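Local coordinates for protein putative hyaluronoglucosaminidase (Clostridium perfringens, PDB 6PWI) that probably acts as a hexosaminidase of glycoside hydrolase family 84, this chain holding its N-terminal and catalytic domains, at residues E33-Y37 with I157-L161; P40-D46 with E168-Y174; V58-E62 with S103-D108; L199-G204 with A246-K250. All blocks are in the same frame, centred on the assembly; numbering follows the deposited sequence.

Contact 1 of 4, residues E33-Y37 with I157-L161; sequences EYEIY and IFNQL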
loop_
_atom_site.group_PDB
_atom_site.type_symbol
_atom_site.label_atom_id
_atom_site.label_comp_id
_atom_site.label_asym_id
_atom_site.label_seq_id
_atom_site.Cartn_x
_atom_site.Cartn_y
_atom_site.Cartn_z
ATOM N N GLU A 33 -14.540 -19.311 -9.993
ATOM C CA GLU A 33 -13.843 -18.263 -10.729
ATOM C C GLU A 33 -12.619 -17.775 -9.945
ATOM O O GLU A 33 -12.530 -17.963 -8.734
ATOM C CB GLU A 33 -14.839 -17.166 -11.107
ATOM C CG GLU A 33 -15.937 -17.685 -12.027
ATOM C CD GLU A 33 -17.109 -16.764 -12.341
ATOM O OE1 GLU A 33 -17.891 -17.087 -13.268
ATOM O OE2 GLU A 33 -17.251 -15.730 -11.662
ATOM N N TYR A 34 -11.661 -17.160 -10.649
ATOM C CA TYR A 34 -10.377 -16.788 -10.068
ATOM C C TYR A 34 -10.502 -15.537 -9.202
ATOM O O TYR A 34 -11.244 -14.610 -9.531
ATOM C CB TYR A 34 -9.320 -16.571 -11.153
ATOM C CG TYR A 34 -9.172 -17.730 -12.102
ATOM C CD1 TYR A 34 -8.873 -19.000 -11.629
ATOM C CD2 TYR A 34 -9.338 -17.565 -13.470
ATOM C CE1 TYR A 34 -8.746 -20.078 -12.488
ATOM C CE2 TYR A 34 -9.206 -18.633 -14.344
ATOM C CZ TYR A 34 -8.913 -19.895 -13.851
ATOM O OH TYR A 34 -8.775 -20.958 -14.698
ATOM N N GLU A 35 -9.755 -15.535 -8.089
ATOM C CA GLU A 35 -9.609 -14.361 -7.242
ATOM C C GLU A 35 -8.478 -13.496 -7.797
ATOM O O GLU A 35 -7.320 -13.912 -7.814
ATOM C CB GLU A 35 -9.363 -14.780 -5.792
ATOM C CG GLU A 35 -9.004 -13.630 -4.875
ATOM C CD GLU A 35 -8.825 -14.044 -3.425
ATOM O OE1 GLU A 35 -9.824 -14.465 -2.805
ATOM O OE2 GLU A 35 -7.682 -13.962 -2.921
ATOM N N ILE A 36 -8.845 -12.297 -8.261
ATOM C CA ILE A 36 -7.897 -11.346 -8.813
ATOM C C ILE A 36 -8.024 -10.022 -8.062
ATOM O O ILE A 36 -9.114 -9.459 -7.975
ATOM C CB ILE A 36 -8.136 -11.164 -10.321
ATOM C CG1 ILE A 36 -7.949 -12.480 -11.076
ATOM C CG2 ILE A 36 -7.241 -10.070 -10.879
ATOM C CD1 ILE A 36 -8.585 -12.484 -12.443
ATOM N N TYR A 37 -6.892 -9.538 -7.534
ATOM C CA TYR A 37 -6.813 -8.229 -6.906
ATOM C C TYR A 37 -5.759 -7.392 -7.621
ATOM O O TYR A 37 -4.690 -7.901 -7.947
ATOM C CB TYR A 37 -6.473 -8.357 -5.418
ATOM C CG TYR A 37 -7.652 -8.662 -4.535
ATOM C CD1 TYR A 37 -8.505 -7.649 -4.121
ATOM C CD2 TYR A 37 -7.930 -9.960 -4.127
ATOM C CE1 TYR A 37 -9.601 -7.920 -3.319
ATOM C CE2 TYR A 37 -9.026 -10.250 -3.327
ATOM C CZ TYR A 37 -9.863 -9.223 -2.921
ATOM O OH TYR A 37 -10.946 -9.472 -2.125
ATOM N N ILE A 157 -3.586 -15.245 -11.945
ATOM C CA ILE A 157 -4.385 -16.388 -12.361
ATOM C C ILE A 157 -3.546 -17.659 -12.252
ATOM O O ILE A 157 -3.997 -18.663 -11.697
ATOM C CB ILE A 157 -4.992 -16.184 -13.767
ATOM C CG1 ILE A 157 -6.028 -15.054 -13.769
ATOM C CG2 ILE A 157 -5.593 -17.488 -14.272
ATOM C CD1 ILE A 157 -6.688 -14.795 -15.108
ATOM N N PHE A 158 -2.304 -17.586 -12.748
ATOM C CA PHE A 158 -1.452 -18.759 -12.871
ATOM C C PHE A 158 -1.049 -19.284 -11.492
ATOM O O PHE A 158 -0.845 -20.485 -11.324
ATOM C CB PHE A 158 -0.269 -18.486 -13.806
ATOM C CG PHE A 158 -0.528 -18.690 -15.284
ATOM C CD1 PHE A 158 -1.768 -18.417 -15.848
ATOM C CD2 PHE A 158 0.483 -19.133 -16.125
ATOM C CE1 PHE A 158 -1.994 -18.598 -17.205
ATOM C CE2 PHE A 158 0.255 -19.310 -17.484
ATOM C CZ PHE A 158 -0.983 -19.044 -18.022
ATOM N N ASN A 159 -0.970 -18.384 -10.503
ATOM C CA ASN A 159 -0.543 -18.746 -9.159
ATOM C C ASN A 159 -1.612 -19.568 -8.434
ATOM O O ASN A 159 -1.338 -20.131 -7.376
ATOM C CB ASN A 159 -0.140 -17.523 -8.328
ATOM C CG ASN A 159 1.322 -17.164 -8.469
ATOM O OD1 ASN A 159 2.174 -18.042 -8.566
ATOM N ND2 ASN A 159 1.623 -15.876 -8.478
ATOM N N GLN A 160 -2.824 -19.643 -8.997
ATOM C CA GLN A 160 -3.909 -20.334 -8.316
ATOM C C GLN A 160 -4.449 -21.484 -9.170
ATOM O O GLN A 160 -5.458 -22.087 -8.819
ATOM C CB GLN A 160 -4.984 -19.345 -7.856
ATOM C CG GLN A 160 -5.769 -18.721 -8.998
ATOM C CD GLN A 160 -6.717 -17.632 -8.558
ATOM O OE1 GLN A 160 -7.838 -17.891 -8.126
ATOM N NE2 GLN A 160 -6.289 -16.389 -8.718
ATOM N N LEU A 161 -3.765 -21.808 -10.273
ATOM C CA LEU A 161 -4.191 -22.903 -11.134
ATOM C C LEU A 161 -3.805 -24.242 -10.507
ATOM O O LEU A 161 -2.635 -24.482 -10.217
ATOM C CB LEU A 161 -3.561 -22.746 -12.521
ATOM C CG LEU A 161 -4.250 -21.753 -13.456
ATOM C CD1 LEU A 161 -3.629 -21.796 -14.845
ATOM C CD2 LEU A 161 -5.746 -22.018 -13.532
#

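Contact 2 of 4, residues P40-D46 with E168-Y174; sequences PQSIKYD and ELLIEDY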
loop_
_atom_site.group_PDB
_atom_site.type_symbol
_atom_site.label_atom_id
_atom_site.label_comp_id
_atom_site.label_asym_id
_atom_site.label_seq_id
_atom_site.Cartn_x
_atom_site.Cartn_y
_atom_site.Cartn_z
ATOM N N PRO A 40 -10.923 -6.571 -10.957
ATOM C CA PRO A 40 -10.960 -6.061 -12.326
ATOM C C PRO A 40 -12.276 -5.325 -12.546
ATOM O O PRO A 40 -13.294 -5.667 -11.948
ATOM C CB PRO A 40 -10.894 -7.335 -13.179
ATOM C CG PRO A 40 -10.266 -8.348 -12.258
ATOM C CD PRO A 40 -10.872 -8.039 -10.907
ATOM N N GLN A 41 -12.233 -4.305 -13.404
ATOM C CA GLN A 41 -13.421 -3.530 -13.702
ATOM C C GLN A 41 -14.477 -4.441 -14.323
ATOM O O GLN A 41 -15.666 -4.261 -14.071
ATOM C CB GLN A 41 -13.075 -2.333 -14.584
ATOM C CG GLN A 41 -12.069 -1.387 -13.947
ATOM C CD GLN A 41 -12.641 -0.440 -12.918
ATOM O OE1 GLN A 41 -13.850 -0.279 -12.781
ATOM N NE2 GLN A 41 -11.759 0.221 -12.186
ATOM N N SER A 42 -14.031 -5.431 -15.110
ATOM C CA SER A 42 -14.934 -6.341 -15.798
ATOM C C SER A 42 -14.212 -7.633 -16.176
ATOM O O SER A 42 -13.187 -7.600 -16.857
ATOM C CB SER A 42 -15.535 -5.684 -17.016
ATOM O OG SER A 42 -16.387 -6.591 -17.696
ATOM N N ILE A 43 -14.762 -8.766 -15.723
ATOM C CA ILE A 43 -14.268 -10.077 -16.111
ATOM C C ILE A 43 -15.453 -10.956 -16.526
ATOM O O ILE A 43 -16.507 -10.957 -15.883
ATOM C CB ILE A 43 -13.389 -10.712 -15.011
ATOM C CG1 ILE A 43 -12.718 -11.997 -15.511
ATOM C CG2 ILE A 43 -14.179 -10.951 -13.731
ATOM C CD1 ILE A 43 -11.672 -12.564 -14.588
ATOM N N LYS A 44 -15.268 -11.680 -17.636
ATOM C CA LYS A 44 -16.305 -12.522 -18.206
ATOM C C LYS A 44 -15.738 -13.912 -18.461
ATOM O O LYS A 44 -14.611 -14.052 -18.935
ATOM C CB LYS A 44 -16.847 -11.904 -19.495
ATOM C CG LYS A 44 -17.784 -10.730 -19.270
ATOM C CD LYS A 44 -17.931 -9.829 -20.468
ATOM C CE LYS A 44 -18.928 -8.720 -20.210
ATOM N NZ LYS A 44 -18.833 -7.672 -21.252
ATOM N N TYR A 45 -16.536 -14.925 -18.114
ATOM C CA TYR A 45 -16.190 -16.315 -18.337
ATOM C C TYR A 45 -17.179 -16.923 -19.329
ATOM O O TYR A 45 -18.324 -16.489 -19.420
ATOM C CB TYR A 45 -16.229 -17.069 -17.006
ATOM C CG TYR A 45 -15.169 -16.660 -16.015
ATOM C CD1 TYR A 45 -13.974 -17.359 -15.926
ATOM C CD2 TYR A 45 -15.350 -15.577 -15.165
ATOM C CE1 TYR A 45 -12.990 -16.995 -15.018
ATOM C CE2 TYR A 45 -14.373 -15.199 -14.255
ATOM C CZ TYR A 45 -13.190 -15.913 -14.177
ATOM O OH TYR A 45 -12.219 -15.561 -13.283
ATOM N N ASP A 46 -16.731 -17.926 -20.087
ATOM C CA ASP A 46 -17.664 -18.786 -20.796
ATOM C C ASP A 46 -17.411 -20.233 -20.375
ATOM O O ASP A 46 -16.520 -20.499 -19.569
ATOM C CB ASP A 46 -17.675 -18.512 -22.302
ATOM C CG ASP A 46 -16.339 -18.759 -22.978
ATOM O OD1 ASP A 46 -15.701 -19.784 -22.662
ATOM O OD2 ASP A 46 -15.952 -17.924 -23.820
ATOM N N GLU A 168 -11.570 -20.201 -20.134
ATOM C CA GLU A 168 -11.645 -19.176 -21.160
ATOM C C GLU A 168 -12.301 -17.943 -20.549
ATOM O O GLU A 168 -13.376 -18.049 -19.968
ATOM C CB GLU A 168 -12.517 -19.647 -22.323
ATOM C CG GLU A 168 -11.911 -20.758 -23.166
ATOM C CD GLU A 168 -12.417 -20.776 -24.600
ATOM O OE1 GLU A 168 -13.558 -20.327 -24.831
ATOM O OE2 GLU A 168 -11.662 -21.220 -25.492
ATOM N N LEU A 169 -11.664 -16.777 -20.697
ATOM C CA LEU A 169 -12.175 -15.570 -20.067
ATOM C C LEU A 169 -11.805 -14.334 -20.883
ATOM O O LEU A 169 -10.950 -14.395 -21.764
ATOM C CB LEU A 169 -11.623 -15.482 -18.638
ATOM C CG LEU A 169 -10.100 -15.456 -18.503
ATOM C CD1 LEU A 169 -9.565 -14.030 -18.535
ATOM C CD2 LEU A 169 -9.665 -16.159 -17.226
ATOM N N LEU A 170 -12.457 -13.213 -20.555
ATOM C CA LEU A 170 -12.134 -11.915 -21.119
ATOM C C LEU A 170 -12.176 -10.858 -20.014
ATOM O O LEU A 170 -13.238 -10.568 -19.462
ATOM C CB LEU A 170 -13.131 -11.604 -22.241
ATOM C CG LEU A 170 -12.976 -10.242 -22.918
ATOM C CD1 LEU A 170 -11.836 -10.255 -23.924
ATOM C CD2 LEU A 170 -14.271 -9.836 -23.601
ATOM N N ILE A 171 -11.001 -10.307 -19.684
ATOM C CA ILE A 171 -10.886 -9.212 -18.735
ATOM C C ILE A 171 -10.847 -7.913 -19.532
ATOM O O ILE A 171 -10.032 -7.772 -20.440
ATOM C CB ILE A 171 -9.625 -9.357 -17.850
ATOM C CG1 ILE A 171 -9.616 -10.653 -17.038
ATOM C CG2 ILE A 171 -9.451 -8.144 -16.947
ATOM C CD1 ILE A 171 -8.294 -10.942 -16.365
ATOM N N GLU A 172 -11.731 -6.973 -19.186
ATOM C CA GLU A 172 -11.646 -5.625 -19.724
ATOM C C GLU A 172 -11.382 -4.667 -18.564
ATOM O O GLU A 172 -12.312 -4.278 -17.858
ATOM C CB GLU A 172 -12.918 -5.257 -20.493
ATOM C CG GLU A 172 -13.177 -6.134 -21.711
ATOM C CD GLU A 172 -14.612 -6.105 -22.220
ATOM O OE1 GLU A 172 -15.404 -7.009 -21.831
ATOM O OE2 GLU A 172 -14.942 -5.181 -23.004
ATOM N N ASP A 173 -10.110 -4.299 -18.371
ATOM C CA ASP A 173 -9.699 -3.689 -17.117
ATOM C C ASP A 173 -9.152 -2.283 -17.344
ATOM O O ASP A 173 -8.674 -1.948 -18.429
ATOM C CB ASP A 173 -8.710 -4.580 -16.363
ATOM C CG ASP A 173 -8.835 -4.486 -14.851
ATOM O OD1 ASP A 173 -9.589 -3.601 -14.364
ATOM O OD2 ASP A 173 -8.183 -5.296 -14.166
ATOM N N TYR A 174 -9.242 -1.470 -16.290
ATOM C CA TYR A 174 -8.652 -0.142 -16.264
ATOM C C TYR A 174 -8.597 0.359 -14.822
ATOM O O TYR A 174 -9.188 -0.241 -13.929
ATOM C CB TYR A 174 -9.448 0.815 -17.151
ATOM C CG TYR A 174 -10.856 1.070 -16.679
ATOM C CD1 TYR A 174 -11.128 2.041 -15.727
ATOM C CD2 TYR A 174 -11.917 0.340 -17.198
ATOM C CE1 TYR A 174 -12.426 2.273 -15.298
ATOM C CE2 TYR A 174 -13.220 0.565 -16.786
ATOM C CZ TYR A 174 -13.472 1.532 -15.830
ATOM O OH TYR A 174 -14.757 1.744 -15.429
HETATM O O HOH W 1 -14.979 -8.119 -19.458
#

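Contact 3 of 4, residues V58-E62 with S103-D108; sequences VVFEE and SEGVVD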
loop_
_atom_site.group_PDB
_atom_site.type_symbol
_atom_site.label_atom_id
_atom_site.label_comp_id
_atom_site.label_asym_id
_atom_site.label_seq_id
_atom_site.Cartn_x
_atom_site.Cartn_y
_atom_site.Cartn_z
ATOM N N VAL A 58 5.468 -17.493 -28.120
ATOM C CA VAL A 58 5.352 -16.166 -27.546
ATOM C C VAL A 58 5.569 -15.132 -28.650
ATOM O O VAL A 58 6.590 -15.151 -29.337
ATOM C CB VAL A 58 6.385 -15.985 -26.421
ATOM C CG1 VAL A 58 6.409 -14.556 -25.916
ATOM C CG2 VAL A 58 6.147 -16.958 -25.283
ATOM N N VAL A 59 4.611 -14.207 -28.780
ATOM C CA VAL A 59 4.679 -13.141 -29.763
ATOM C C VAL A 59 4.597 -11.801 -29.038
ATOM O O VAL A 59 3.567 -11.481 -28.455
ATOM C CB VAL A 59 3.543 -13.276 -30.796
ATOM C CG1 VAL A 59 3.579 -12.169 -31.840
ATOM C CG2 VAL A 59 3.529 -14.651 -31.447
ATOM N N PHE A 60 5.686 -11.029 -29.081
ATOM C CA PHE A 60 5.674 -9.670 -28.568
ATOM C C PHE A 60 5.681 -8.686 -29.735
ATOM O O PHE A 60 6.505 -8.791 -30.635
ATOM C CB PHE A 60 6.938 -9.360 -27.765
ATOM C CG PHE A 60 7.225 -10.247 -26.579
ATOM C CD1 PHE A 60 6.384 -10.260 -25.476
ATOM C CD2 PHE A 60 8.375 -11.023 -26.545
ATOM C CE1 PHE A 60 6.668 -11.065 -24.382
ATOM C CE2 PHE A 60 8.664 -11.817 -25.446
ATOM C CZ PHE A 60 7.808 -11.838 -24.369
ATOM N N GLU A 61 4.781 -7.704 -29.688
ATOM C CA GLU A 61 4.845 -6.585 -30.606
ATOM C C GLU A 61 6.079 -5.751 -30.281
ATOM O O GLU A 61 6.663 -5.893 -29.213
ATOM C CB GLU A 61 3.594 -5.724 -30.477
ATOM C CG GLU A 61 2.368 -6.361 -31.091
ATOM C CD GLU A 61 1.232 -5.373 -31.267
ATOM O OE1 GLU A 61 1.389 -4.215 -30.829
ATOM O OE2 GLU A 61 0.195 -5.762 -31.846
ATOM N N GLU A 62 6.437 -4.857 -31.207
ATOM C CA GLU A 62 7.650 -4.056 -31.147
ATOM C C GLU A 62 7.575 -3.023 -30.022
ATOM O O GLU A 62 8.610 -2.579 -29.531
ATOM C CB GLU A 62 7.904 -3.397 -32.507
ATOM C CG GLU A 62 8.287 -4.386 -33.594
ATOM C CD GLU A 62 9.642 -5.052 -33.412
ATOM O OE1 GLU A 62 10.593 -4.351 -33.012
ATOM O OE2 GLU A 62 9.749 -6.271 -33.672
ATOM N N SER A 103 -1.617 -0.329 -32.696
ATOM C CA SER A 103 -0.242 -0.389 -33.174
ATOM C C SER A 103 -0.193 -0.894 -34.617
ATOM O O SER A 103 0.792 -0.666 -35.319
ATOM C CB SER A 103 0.596 -1.262 -32.284
ATOM O OG SER A 103 0.250 -2.627 -32.481
ATOM N N GLU A 104 -1.263 -1.592 -35.023
ATOM C CA GLU A 104 -1.382 -2.336 -36.272
ATOM C C GLU A 104 -0.293 -3.397 -36.351
ATOM O O GLU A 104 0.113 -3.797 -37.442
ATOM C CB GLU A 104 -1.441 -1.431 -37.503
ATOM C CG GLU A 104 -2.417 -0.295 -37.320
ATOM C CD GLU A 104 -3.058 0.231 -38.585
ATOM O OE1 GLU A 104 -3.842 -0.515 -39.199
ATOM O OE2 GLU A 104 -2.780 1.388 -38.942
ATOM N N GLY A 105 0.164 -3.825 -35.168
ATOM C CA GLY A 105 1.030 -4.979 -35.025
ATOM C C GLY A 105 0.219 -6.270 -35.046
ATOM O O GLY A 105 -1.013 -6.246 -35.118
ATOM N N VAL A 106 0.940 -7.392 -34.974
ATOM C CA VAL A 106 0.359 -8.717 -35.097
ATOM C C VAL A 106 -0.758 -8.892 -34.068
ATOM O O VAL A 106 -1.831 -9.398 -34.399
ATOM C CB VAL A 106 1.445 -9.803 -34.960
ATOM C CG1 VAL A 106 0.853 -11.206 -34.953
ATOM C CG2 VAL A 106 2.509 -9.665 -36.041
ATOM N N VAL A 107 -0.509 -8.451 -32.829
ATOM C CA VAL A 107 -1.444 -8.697 -31.742
ATOM C C VAL A 107 -2.629 -7.740 -31.850
ATOM O O VAL A 107 -3.765 -8.132 -31.589
ATOM C CB VAL A 107 -0.769 -8.626 -30.360
ATOM C CG1 VAL A 107 -1.757 -8.953 -29.253
ATOM C CG2 VAL A 107 0.452 -9.529 -30.280
ATOM N N ASP A 108 -2.359 -6.488 -32.234
ATOM C CA ASP A 108 -3.425 -5.532 -32.474
ATOM C C ASP A 108 -4.351 -6.097 -33.549
ATOM O O ASP A 108 -5.575 -6.050 -33.411
ATOM C CB ASP A 108 -2.879 -4.144 -32.826
ATOM C CG ASP A 108 -3.960 -3.090 -33.030
ATOM O OD1 ASP A 108 -4.991 -3.148 -32.326
ATOM O OD2 ASP A 108 -3.773 -2.215 -33.897
#

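Contact 4 of 4, residues L199-G204 with A246-K250; sequences LMKFGG and ATKNK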
loop_
_atom_site.group_PDB
_atom_site.type_symbol
_atom_site.label_atom_id
_atom_site.label_comp_id
_atom_site.label_asym_id
_atom_site.label_seq_id
_atom_site.Cartn_x
_atom_site.Cartn_y
_atom_site.Cartn_z
ATOM N N LEU A 199 8.930 -3.873 -1.085
ATOM C CA LEU A 199 7.641 -3.199 -1.166
ATOM C C LEU A 199 7.319 -2.898 -2.625
ATOM O O LEU A 199 6.184 -3.085 -3.060
ATOM C CB LEU A 199 7.625 -1.924 -0.315
ATOM C CG LEU A 199 7.613 -2.115 1.206
ATOM C CD1 LEU A 199 7.345 -0.793 1.907
ATOM C CD2 LEU A 199 6.583 -3.142 1.640
ATOM N N MET A 200 8.332 -2.459 -3.382
ATOM C CA MET A 200 8.144 -2.217 -4.803
ATOM C C MET A 200 7.706 -3.515 -5.479
ATOM O O MET A 200 6.803 -3.510 -6.309
ATOM C CB MET A 200 9.410 -1.668 -5.464
ATOM C CG MET A 200 9.559 -0.175 -5.284
ATOM S SD MET A 200 11.001 0.509 -6.147
ATOM C CE MET A 200 12.332 -0.181 -5.163
ATOM N N LYS A 201 8.322 -4.628 -5.079
ATOM C CA LYS A 201 8.001 -5.932 -5.633
ATOM C C LYS A 201 6.559 -6.295 -5.277
ATOM O O LYS A 201 5.856 -6.905 -6.080
ATOM C CB LYS A 201 9.040 -6.949 -5.156
ATOM C CG LYS A 201 8.929 -8.346 -5.747
ATOM C CD LYS A 201 10.155 -9.202 -5.462
ATOM C CE LYS A 201 9.956 -10.673 -5.782
ATOM N NZ LYS A 201 8.810 -11.245 -5.036
ATOM N N PHE A 202 6.115 -5.883 -4.082
ATOM C CA PHE A 202 4.780 -6.210 -3.614
ATOM C C PHE A 202 3.743 -5.371 -4.355
ATOM O O PHE A 202 2.797 -5.918 -4.918
ATOM C CB PHE A 202 4.682 -6.083 -2.092
ATOM C CG PHE A 202 3.361 -6.526 -1.514
ATOM C CD1 PHE A 202 2.362 -5.604 -1.230
ATOM C CD2 PHE A 202 3.108 -7.866 -1.263
ATOM C CE1 PHE A 202 1.147 -6.014 -0.701
ATOM C CE2 PHE A 202 1.890 -8.273 -0.739
ATOM C CZ PHE A 202 0.911 -7.349 -0.449
ATOM N N GLY A 203 3.937 -4.044 -4.354
ATOM C CA GLY A 203 3.062 -3.122 -5.061
ATOM C C GLY A 203 2.876 -3.512 -6.526
ATOM O O GLY A 203 1.790 -3.350 -7.084
ATOM N N GLY A 204 3.942 -4.053 -7.132
ATOM C CA GLY A 204 3.956 -4.399 -8.542
ATOM C C GLY A 204 3.047 -5.586 -8.846
ATOM O O GLY A 204 2.522 -5.698 -9.956
ATOM N N ALA A 246 11.649 -3.039 -13.184
ATOM C CA ALA A 246 11.263 -4.431 -13.379
ATOM C C ALA A 246 9.823 -4.678 -12.922
ATOM O O ALA A 246 9.133 -5.519 -13.492
ATOM C CB ALA A 246 12.230 -5.339 -12.657
ATOM N N THR A 247 9.382 -3.948 -11.888
ATOM C CA THR A 247 8.096 -4.190 -11.246
ATOM C C THR A 247 7.063 -3.174 -11.726
ATOM O O THR A 247 5.861 -3.387 -11.566
ATOM C CB THR A 247 8.208 -4.066 -9.721
ATOM O OG1 THR A 247 8.614 -2.725 -9.429
ATOM C CG2 THR A 247 9.142 -5.084 -9.101
ATOM N N LYS A 248 7.565 -2.061 -12.283
ATOM C CA LYS A 248 6.795 -0.952 -12.837
ATOM C C LYS A 248 6.131 -0.145 -11.724
ATOM O O LYS A 248 5.344 0.761 -11.985
ATOM C CB LYS A 248 5.882 -1.362 -13.999
ATOM C CG LYS A 248 6.527 -1.219 -15.367
ATOM C CD LYS A 248 5.635 -1.601 -16.527
ATOM C CE LYS A 248 6.406 -1.779 -17.818
ATOM N NZ LYS A 248 7.202 -0.575 -18.160
ATOM N N ASN A 249 6.488 -0.488 -10.485
ATOM C CA ASN A 249 6.244 0.340 -9.321
ATOM C C ASN A 249 7.391 1.353 -9.251
ATOM O O ASN A 249 8.339 1.172 -8.492
ATOM C CB ASN A 249 6.126 -0.569 -8.090
ATOM C CG ASN A 249 5.525 0.068 -6.850
ATOM O OD1 ASN A 249 4.777 -0.586 -6.133
ATOM N ND2 ASN A 249 5.852 1.319 -6.556
ATOM N N LYS A 250 7.314 2.410 -10.069
ATOM C CA LYS A 250 8.468 3.247 -10.375
ATOM C C LYS A 250 9.000 3.923 -9.116
ATOM O O LYS A 250 8.234 4.304 -8.234
ATOM C CB LYS A 250 8.122 4.403 -11.320
ATOM C CG LYS A 250 7.397 4.044 -12.608
ATOM C CD LYS A 250 7.056 5.266 -13.468
ATOM C CE LYS A 250 6.126 6.277 -12.816
ATOM N NZ LYS A 250 4.731 5.781 -12.675
#

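Contact 1 of 4, residues E33-Y37 with I157-L161
Tyr34 lays its ring against the side chain of Ile157 in the last turn of helix 144-158. Methyl CG2 of Ile157 sits over one face, 3.9 Å from the ring centroid of Tyr34 and 17° off the normal, a CH-pi contact. Farther out along the ring, Leu161 CD2 approaches Tyr34 CE1 at 3.7 Å, while the hydroxyl is hydrogen-bonded to the backbone N of Lys167. Glu35 contributes its backbone instead, and the Gln160 amide pairs with both its N and its O: Glu35 N donates to Gln160 OE1 (3.0 Å), and Gln160 NE2 donates to Glu35 O (2.8 Å). Glu35 O lies almost in the plane of the Gln160 amide, and the two bonds fix the rotation of the carboxamide. With chi1 at 69° and the chain extended beyond CG, Gln160 reaches across from the turn following the helix; its NE2 also bonds to Ala156 O. Ile36 closes the apolar side with CD1 3.9 Å from Ile157 CG1. Helix 451-462 takes the polar ends that turn away from this interface, the Glu35 carboxylate going to Lys460 and Tyr461 and the Tyr37 hydroxyl to Asp457. The N-terminal segment thus runs between the catalytic domain and the C-terminal end of a helix that packs on strand 165-175, as in the alpha/beta domain that precedes the barrel in family 84 enzymes.

Contact 2 of 4, residues P40-D46 with E168-Y174
Gln41 folds over the ring of Tyr174 where strand 43-46 and its lead-in run antiparallel to strand 165-175, in the mixed sheet of the N-terminal alpha/beta domain. A bend at chi2 (-79°) lays the Gln41 amide nearly parallel to the ring, with CG 3.5 Å from the Tyr174 centroid and over its centre. Farther along, the side chains on one sheet face nest in pairs: Ile43 lies beside Ile171, pointing the same way, and Tyr45 lines up with Leu169, while Pro40 CB fills in against Ile171 CG2 at 4.1 Å. Lys44 and Glu172 reach over the other face and form a long salt bridge, NZ to OE1 3.5 Å. A water sits between this pair and the backbone, accepting from Ser42 OG and donating to Leu170 O and Glu172 OE1. Lys44 and Leu170 are a hydrogen-bonded pair. At the Tyr174 end, Asp173 OD1, also bonded to Trp444 NE1, takes Gln41 N (2.9 Å) and Tyr174 N (2.9 Å) from opposite faces of its carboxylate.

Contact 3 of 4, residues V58-E62 with S103-D108
Glu61 pushes its carboxylate from the end of strand 55-60 against the N-terminus of helix 106-114, where a side chain from another strand meets a backbone N-H of the first helical turn, in the N-terminal alpha/beta domain. OE2 accepts from Asp108 N at 2.7 Å, met nearly along the C-O axis with an N-H...O angle of 156°. OE1 accepts from Ser103 OG at 2.6 Å, on the syn side but 35° out of the carboxylate plane. The chain extends beyond CG (chi2 -166°), which carries both oxygens across, and on the way Glu61 CG rests on Val107 CG2 at 3.8 Å. Val59 adds looser apolar contact, its CG1 4.2 Å from Val106 CG1. The N-terminus of helix 106-114 would probably favour the ionised carboxylate. In the second shell, Ile100 N also bonds to OE1 of Glu61, tying the group to strand 94-100, whose Ile98 is bonded to the backbone of Glu61. Gly105 occupies the N-cap position and comes close to the carboxylate through its backbone. Ser103 is steadied by an ST turn, its OG accepting from Gly105 N at 2.9 Å. One step farther, Asp108 reaches back over the loop, where its OD2 uses the anti lone pair to accept from Glu104 N at 2.8 Å.

Contact 4 of 4, residues L199-G204 with A246-K250
Asn249, Thr247 and Met200 carry most of the buried surface where helix 193-204 meets the end of helix 231-247, and they hold the two together by van der Waals contact. Asn249 turns its side chain onto the helix: with CG anti to the backbone N (chi1 -165°), CB lies 3.5 Å from Met200 O and OD1 rests on the bare CA of Gly203 at 3.2 Å. Having no side chains, Gly203 and Gly204 let the backbones come near each other, and Gly204 CA is 3.7 Å from Thr247 O. Met200 runs past the asparagine obliquely, its SD 3.6 Å from Asn249 O, while its own carbonyl is taken within the helix by Gly204 N. Thr247 sets its methyl CG2 against Lys201 CA at 3.7 Å. Its hydroxyl is bonded to Val243 O and also accepts from Asn249 N (3.3 Å), an ST turn that helps place the asparagine as the chain leaves the helix through Lys248, with its positive phi of 72°. From Asn249 the chain enters strand 250-255, which pairs with strand 210-213 through Lys250 and Tyr211. Two consecutive outer helices of the (beta/alpha)8 barrel are thus packed over the strands beneath, Asn249 reaching Phe182 of strand 179-184 and Tyr211 of strand 210-213, while Leu199 and Phe202 lean on helix 433-444.

Overall arrangement
Contacts 1, 2 and 3 belong to the N-terminal alpha/beta domain and contact 4 to the catalytic barrel that follows it. Contacts 1 and 2 cross along the chain and touch, with centres about 12 Å apart: Tyr45 OH probably hydrogen-bonds to Tyr34 N, and Ile36 packs on Ile43. Both close a long loop within which contact 3 is nested; its strand 55-60 belongs to the same mixed sheet as contact 2, about 21 Å away between centres. Contact 4 comes later in sequence, about 19 Å from contact 1 between centres. Lys248 in contact 4 forms salt bridges to Asp65 and Asp145 of the N-terminal domain, so domain and barrel are joined directly.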